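Local coordinates for beta-galactosidase (Geobacillus stearothermophilus, PDB 4OIF), which probably hydrolyses terminal non-reducing beta-D-galactose residues from beta-D-galactosides, as a zinc-binding member of glycoside hydrolase family 42, at residues 234-239 against 272-277; 177-182 against 224-229. All coordinates share one frame; numbering follows the deposited sequence. Where two conformers were deposited one is given.

Interaction 1: residues 234-239 against 272-277; sequences SFFENE and SKFAKH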
loop_
_atom_site.group_PDB
_atom_site.type_symbol
_atom_site.label_atom_id
_atom_site.label_comp_id
_atom_site.label_asym_id
_atom_site.label_seq_id
_atom_site.Cartn_x
_atom_site.Cartn_y
_atom_site.Cartn_z
ATOM N N SER A 234 -24.855 -15.423 -19.648
ATOM C CA SER A 234 -24.899 -16.660 -20.431
ATOM C C SER A 234 -24.730 -17.907 -19.538
ATOM O O SER A 234 -25.462 -18.909 -19.707
ATOM C CB SER A 234 -23.826 -16.625 -21.526
ATOM O OG SER A 234 -23.517 -17.921 -22.017
ATOM N N PHE A 235 -23.788 -17.841 -18.589
ATOM C CA PHE A 235 -23.615 -18.932 -17.630
ATOM C C PHE A 235 -24.884 -19.147 -16.829
ATOM O O PHE A 235 -25.301 -20.287 -16.588
ATOM C CB PHE A 235 -22.453 -18.658 -16.678
ATOM C CG PHE A 235 -22.114 -19.818 -15.771
ATOM C CD1 PHE A 235 -22.816 -20.030 -14.588
ATOM C CD2 PHE A 235 -21.075 -20.689 -16.091
ATOM C CE1 PHE A 235 -22.502 -21.105 -13.749
ATOM C CE2 PHE A 235 -20.749 -21.760 -15.253
ATOM C CZ PHE A 235 -21.471 -21.968 -14.080
ATOM N N PHE A 236 -25.482 -18.042 -16.397
ATOM C CA PHE A 236 -26.733 -18.095 -15.648
ATOM C C PHE A 236 -27.868 -18.786 -16.433
ATOM O O PHE A 236 -28.607 -19.612 -15.895
ATOM C CB PHE A 236 -27.148 -16.674 -15.258
ATOM C CG PHE A 236 -28.590 -16.540 -14.877
ATOM C CD1 PHE A 236 -28.998 -16.750 -13.566
ATOM C CD2 PHE A 236 -29.543 -16.186 -15.824
ATOM C CE1 PHE A 236 -30.335 -16.624 -13.202
ATOM C CE2 PHE A 236 -30.884 -16.057 -15.470
ATOM C CZ PHE A 236 -31.282 -16.278 -14.158
ATOM N N GLU A 237 -28.011 -18.410 -17.696
ATOM C CA GLU A 237 -29.053 -18.933 -18.556
ATOM C C GLU A 237 -28.852 -20.422 -18.706
ATOM O O GLU A 237 -29.805 -21.236 -18.617
ATOM C CB GLU A 237 -29.021 -18.232 -19.917
ATOM C CG GLU A 237 -29.534 -16.801 -19.876
ATOM C CD GLU A 237 -31.048 -16.744 -19.657
ATOM O OE1 GLU A 237 -31.703 -17.779 -19.933
ATOM O OE2 GLU A 237 -31.581 -15.681 -19.224
ATOM N N ASN A 238 -27.585 -20.775 -18.893
ATOM C CA ASN A 238 -27.244 -22.172 -18.948
ATOM C C ASN A 238 -27.670 -22.907 -17.692
ATOM O O ASN A 238 -28.215 -24.012 -17.777
ATOM C CB ASN A 238 -25.757 -22.378 -19.155
ATOM C CG ASN A 238 -25.422 -23.829 -19.332
ATOM O OD1 ASN A 238 -25.630 -24.376 -20.409
ATOM N ND2 ASN A 238 -24.929 -24.472 -18.275
ATOM N N GLU A 239 -27.404 -22.298 -16.536
ATOM C CA GLU A 239 -27.838 -22.860 -15.254
ATOM C C GLU A 239 -29.344 -23.099 -15.240
ATOM O O GLU A 239 -29.801 -24.156 -14.825
ATOM C CB GLU A 239 -27.477 -21.943 -14.078
ATOM C CG GLU A 239 -26.061 -22.074 -13.554
ATOM C CD GLU A 239 -25.998 -21.958 -12.041
ATOM O OE1 GLU A 239 -25.334 -21.036 -11.526
ATOM O OE2 GLU A 239 -26.633 -22.788 -11.361
ATOM N N SER A 272 -28.205 -3.715 -14.694
ATOM C CA SER A 272 -29.323 -3.195 -15.473
ATOM C C SER A 272 -29.600 -4.147 -16.633
ATOM O O SER A 272 -30.704 -4.200 -17.165
ATOM C CB SER A 272 -29.046 -1.785 -15.985
ATOM O OG SER A 272 -28.151 -1.792 -17.072
ATOM N N LYS A 273 -28.576 -4.911 -16.998
ATOM C CA LYS A 273 -28.666 -5.911 -18.051
ATOM C C LYS A 273 -29.088 -7.259 -17.481
ATOM O O LYS A 273 -29.815 -8.019 -18.137
ATOM C CB LYS A 273 -27.311 -6.032 -18.776
ATOM C CG LYS A 273 -27.392 -6.515 -20.214
ATOM C CD LYS A 273 -26.008 -6.584 -20.842
ATOM C CE LYS A 273 -26.085 -6.747 -22.353
ATOM N NZ LYS A 273 -26.980 -7.883 -22.719
ATOM N N PHE A 274 -28.631 -7.553 -16.262
ATOM C CA PHE A 274 -28.859 -8.867 -15.652
ATOM C C PHE A 274 -30.333 -8.948 -15.218
ATOM O O PHE A 274 -30.964 -10.012 -15.296
ATOM C CB PHE A 274 -27.918 -9.090 -14.452
ATOM C CG PHE A 274 -27.636 -10.550 -14.134
ATOM C CD1 PHE A 274 -26.344 -10.979 -13.876
ATOM C CD2 PHE A 274 -28.645 -11.503 -14.185
ATOM C CE1 PHE A 274 -26.080 -12.314 -13.595
ATOM C CE2 PHE A 274 -28.391 -12.841 -13.914
ATOM C CZ PHE A 274 -27.102 -13.246 -13.625
ATOM N N ALA A 275 -30.875 -7.814 -14.771
ATOM C CA ALA A 275 -32.238 -7.751 -14.243
ATOM C C ALA A 275 -33.269 -8.269 -15.240
ATOM O O ALA A 275 -34.265 -8.897 -14.853
ATOM C CB ALA A 275 -32.571 -6.330 -13.832
ATOM N N LYS A 276 -33.024 -7.992 -16.521
ATOM C CA LYS A 276 -33.893 -8.465 -17.597
ATOM C C LYS A 276 -33.979 -9.992 -17.639
ATOM O O LYS A 276 -34.910 -10.538 -18.216
ATOM C CB LYS A 276 -33.410 -7.958 -18.954
ATOM C CG LYS A 276 -33.291 -6.442 -19.102
ATOM C CD LYS A 276 -32.915 -6.089 -20.536
ATOM C CE LYS A 276 -32.317 -4.700 -20.637
ATOM N NZ LYS A 276 -33.170 -3.735 -19.902
ATOM N N HIS A 277 -33.017 -10.676 -17.027
ATOM C CA HIS A 277 -32.988 -12.137 -17.072
ATOM C C HIS A 277 -33.576 -12.787 -15.821
ATOM O O HIS A 277 -33.694 -14.003 -15.757
ATOM C CB HIS A 277 -31.551 -12.634 -17.286
ATOM C CG HIS A 277 -30.949 -12.175 -18.579
ATOM N ND1 HIS A 277 -30.860 -12.989 -19.690
ATOM C CD2 HIS A 277 -30.438 -10.975 -18.950
ATOM C CE1 HIS A 277 -30.302 -12.315 -20.681
ATOM N NE2 HIS A 277 -30.034 -11.092 -20.257
#
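Phe236 and Glu237, consecutive residues of a helix, meet the segment 272-277 in two different ways, one apolar and one polar. Phe236 comes first and points its CB toward the opposing segment. Its ring receives the edge of Phe274 in a T-shaped stack, with the planes 71° apart and the ring centroids 5.2 Å from each other. Phe274 CE2 stands over one face, displaced toward the rim and 3.8 Å from Phe236 CG, while Phe274 CZ packs against Phe236 CB at the same separation. The far end of the ring reaches the last residue of the other segment: Phe236 CE2 lies 3.5 Å from the carbonyl oxygen His277 O, obliquely to the ring.

The CB bond of Glu237 runs alongside the other segment, and the bend at chi2 (-71°) brings OE2 over to His277. His277 ND1 donates to Glu237 OE2 over 2.8 Å, with an N-H...O angle of 161°. The acceptor lies practically in the imidazole plane; the donor comes to the anti side of the carboxylate, tilted out of its plane, and the carboxylate and imidazole planes stand well away from parallel.

Phe236 also touches Ile252, and Phe274 touches Thr254 and Phe256. The stack thus belongs to the outer layer of the TIM barrel, where helix 218-246 packs outside strand 252-259, the strand that follows it, with the short helix 271-274 beside them.

Interaction 2: residues 177-182 against 224-229; sequences KKKYNH and WKRFVT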
loop_
_atom_site.group_PDB
_atom_site.type_symbol
_atom_site.label_atom_id
_atom_site.label_comp_id
_atom_site.label_asym_id
_atom_site.label_seq_id
_atom_site.Cartn_x
_atom_site.Cartn_y
_atom_site.Cartn_z
ATOM N N LYS A 177 -16.251 -10.221 -32.421
ATOM C CA LYS A 177 -16.626 -10.386 -33.818
ATOM C C LYS A 177 -18.127 -10.149 -33.997
ATOM O O LYS A 177 -18.531 -9.449 -34.929
ATOM C CB LYS A 177 -16.233 -11.766 -34.339
ATOM C CG LYS A 177 -14.740 -11.957 -34.472
ATOM C CD LYS A 177 -14.456 -13.359 -34.916
ATOM C CE LYS A 177 -12.975 -13.635 -34.988
ATOM N NZ LYS A 177 -12.732 -15.088 -35.175
ATOM N N LYS A 178 -18.943 -10.717 -33.102
ATOM C CA LYS A 178 -20.375 -10.444 -33.147
ATOM C C LYS A 178 -20.654 -8.950 -32.990
ATOM O O LYS A 178 -21.344 -8.367 -33.814
ATOM C CB LYS A 178 -21.127 -11.232 -32.075
ATOM C CG LYS A 178 -21.005 -12.749 -32.240
ATOM C CD LYS A 178 -21.867 -13.510 -31.229
ATOM C CE LYS A 178 -21.709 -15.032 -31.351
ATOM N NZ LYS A 178 -20.498 -15.567 -30.656
ATOM N N LYS A 179 -20.100 -8.324 -31.956
ATOM C CA LYS A 179 -20.394 -6.913 -31.686
ATOM C C LYS A 179 -20.034 -5.969 -32.838
ATOM O O LYS A 179 -20.713 -4.967 -33.083
ATOM C CB LYS A 179 -19.663 -6.440 -30.429
ATOM C CG LYS A 179 -19.850 -4.948 -30.177
ATOM C CD LYS A 179 -19.414 -4.519 -28.786
ATOM C CE LYS A 179 -19.734 -3.050 -28.568
ATOM N NZ LYS A 179 -19.534 -2.624 -27.164
ATOM N N TYR A 180 -18.955 -6.284 -33.538
ATOM C CA TYR A 180 -18.439 -5.367 -34.534
ATOM C C TYR A 180 -18.613 -5.919 -35.941
ATOM O O TYR A 180 -17.997 -5.445 -36.885
ATOM C CB TYR A 180 -16.969 -5.052 -34.235
ATOM C CG TYR A 180 -16.801 -4.252 -32.961
ATOM C CD1 TYR A 180 -17.051 -2.889 -32.952
ATOM C CD2 TYR A 180 -16.397 -4.855 -31.773
ATOM C CE1 TYR A 180 -16.907 -2.145 -31.808
ATOM C CE2 TYR A 180 -16.250 -4.111 -30.613
ATOM C CZ TYR A 180 -16.509 -2.755 -30.644
ATOM O OH TYR A 180 -16.382 -1.984 -29.516
ATOM N N ASN A 181 -19.479 -6.917 -36.065
ATOM C CA ASN A 181 -19.798 -7.518 -37.353
ATOM C C ASN A 181 -18.547 -7.961 -38.105
ATOM O O ASN A 181 -18.405 -7.698 -39.294
ATOM C CB ASN A 181 -20.619 -6.545 -38.206
ATOM C CG ASN A 181 -21.583 -7.263 -39.143
ATOM O OD1 ASN A 181 -21.227 -8.245 -39.800
ATOM N ND2 ASN A 181 -22.820 -6.788 -39.185
ATOM N N HIS A 182 -17.636 -8.611 -37.384
ATOM C CA HIS A 182 -16.393 -9.132 -37.950
ATOM C C HIS A 182 -15.564 -8.056 -38.639
ATOM O O HIS A 182 -14.672 -8.364 -39.435
ATOM C CB HIS A 182 -16.684 -10.261 -38.939
ATOM C CG HIS A 182 -17.293 -11.473 -38.310
ATOM N ND1 HIS A 182 -16.573 -12.625 -38.066
ATOM C CD2 HIS A 182 -18.551 -11.709 -37.866
ATOM C CE1 HIS A 182 -17.365 -13.520 -37.503
ATOM N NE2 HIS A 182 -18.567 -12.989 -37.364
ATOM N N TRP A 224 -14.262 -5.397 -22.429
ATOM C CA TRP A 224 -13.982 -6.558 -21.580
ATOM C C TRP A 224 -14.967 -6.614 -20.413
ATOM O O TRP A 224 -15.504 -7.668 -20.120
ATOM C CB TRP A 224 -12.540 -6.562 -21.061
ATOM C CG TRP A 224 -12.272 -7.693 -20.071
ATOM C CD1 TRP A 224 -12.075 -7.579 -18.718
ATOM C CD2 TRP A 224 -12.201 -9.092 -20.360
ATOM N NE1 TRP A 224 -11.878 -8.818 -18.155
ATOM C CE2 TRP A 224 -11.949 -9.764 -19.140
ATOM C CE3 TRP A 224 -12.320 -9.844 -21.530
ATOM C CZ2 TRP A 224 -11.823 -11.146 -19.058
ATOM C CZ3 TRP A 224 -12.194 -11.222 -21.446
ATOM C CH2 TRP A 224 -11.950 -11.858 -20.219
ATOM N N LYS A 225 -15.229 -5.499 -19.746
ATOM C CA LYS A 225 -16.231 -5.530 -18.684
ATOM C C LYS A 225 -17.609 -5.958 -19.222
ATOM O O LYS A 225 -18.311 -6.771 -18.591
ATOM C CB LYS A 225 -16.307 -4.171 -17.987
ATOM C CG LYS A 225 -15.052 -3.848 -17.182
ATOM C CD LYS A 225 -15.160 -2.517 -16.447
ATOM C CE LYS A 225 -13.951 -2.273 -15.547
ATOM N NZ LYS A 225 -12.802 -1.604 -16.239
ATOM N N ARG A 226 -17.983 -5.441 -20.390
ATOM C CA ARG A 226 -19.249 -5.822 -21.011
ATOM C C ARG A 226 -19.286 -7.325 -21.283
ATOM O O ARG A 226 -20.284 -7.983 -21.034
ATOM C CB ARG A 226 -19.481 -5.058 -22.312
ATOM C CG ARG A 226 -19.776 -3.578 -22.152
ATOM C CD ARG A 226 -19.673 -2.858 -23.491
ATOM N NE ARG A 226 -20.221 -1.507 -23.437
ATOM C CZ ARG A 226 -19.687 -0.453 -24.051
ATOM N NH1 ARG A 226 -18.575 -0.581 -24.767
ATOM N NH2 ARG A 226 -20.264 0.739 -23.942
ATOM N N PHE A 227 -18.187 -7.867 -21.784
ATOM C CA PHE A 227 -18.130 -9.288 -22.069
ATOM C C PHE A 227 -18.208 -10.093 -20.792
ATOM O O PHE A 227 -18.773 -11.161 -20.781
ATOM C CB PHE A 227 -16.858 -9.669 -22.819
ATOM C CG PHE A 227 -16.567 -11.147 -22.781
ATOM C CD1 PHE A 227 -17.229 -12.016 -23.624
ATOM C CD2 PHE A 227 -15.652 -11.665 -21.887
ATOM C CE1 PHE A 227 -16.973 -13.378 -23.584
ATOM C CE2 PHE A 227 -15.398 -13.017 -21.840
ATOM C CZ PHE A 227 -16.054 -13.876 -22.693
ATOM N N VAL A 228 -17.619 -9.591 -19.722
ATOM C CA VAL A 228 -17.662 -10.286 -18.449
ATOM C C VAL A 228 -19.117 -10.393 -17.994
ATOM O O VAL A 228 -19.587 -11.483 -17.578
ATOM C CB VAL A 228 -16.798 -9.565 -17.388
ATOM C CG1 VAL A 228 -17.112 -10.093 -15.986
ATOM C CG2 VAL A 228 -15.310 -9.717 -17.735
ATOM N N THR A 229 -19.838 -9.277 -18.104
ATOM C CA THR A 229 -21.267 -9.308 -17.809
ATOM C C THR A 229 -22.031 -10.317 -18.688
ATOM O O THR A 229 -22.740 -11.194 -18.173
ATOM C CB THR A 229 -21.904 -7.918 -17.972
ATOM O OG1 THR A 229 -21.521 -7.102 -16.863
ATOM C CG2 THR A 229 -23.432 -8.022 -18.004
#
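Two cationic ends approach closely here: Lys179 NZ lies 3.3 Å from Arg226 NH1, and both are donors, so the proximity is not a hydrogen bond. A shared anion accounts plausibly for the approach. Asp223, one turn before Arg226 on the same helix, forms salt bridges through OD1 with both Lys179 NZ and Arg226 NH1, and its other oxygen is hydrogen-bonded to Tyr180 OH. The carboxylate probably offsets much of the charge that the two cations would otherwise set against each other.

Lys179 reaches this point with CG anti to the backbone N (chi1 175°) and the rest of its chain extended, crossing the arginine side chain at about a right angle. Only the ammonium end touches Arg226, with Lys179 NZ oblique to the guanidinium and 3.7 Å from Arg226 CD. Closer to its root, Lys179 CG lies over one face of the Tyr180 ring. Arg226 is itself tied elsewhere, by a salt bridge from NE to Glu420 and a hydrogen bond from NH2 to Glu508 O. A leucine here, with no guanidinium, would probably leave the Glu420 charge and the Glu508 carbonyl without this mate and Lys179 as the sole one of the two cations at Asp223.

Residues 177-182 end helix 166-179 with a Schellman motif: His182 N bonds to Lys177 O at 2.7 Å and Asn181 N to Lys178 O at 3.3 Å, with Asn181 as the C-prime residue at positive phi (53°). Salt bridges to Asp223 hold this Schellman-terminated helix to helix 218-246 within the TIM-barrel region, while Arg226 also reaches residues of the trimerisation-domain region.

In the fold
Both interactions draw on helix 218-246: interaction 2 uses residues 224-229 and interaction 1 the segment 234-239 farther along, with centres 16 Å apart. Both segments of interaction 2 precede those of interaction 1 in sequence, and the two contacts touch directly where Lys273 CD packs 4.1 Å from Thr229 CG2. Interaction 1 lies nearer the predicted catalytic centre: the side chain of Phe274 is about 10 Å from that of Glu158, the probable proton donor, and that of Phe236 about 11 Å from that of Asn157, a predicted substrate-binding residue. Helix 218-246 thus meets residues 272-277 through a ring stack and a His-carboxylate bond, and the end of helix 166-179 through salt bridges at Asp223.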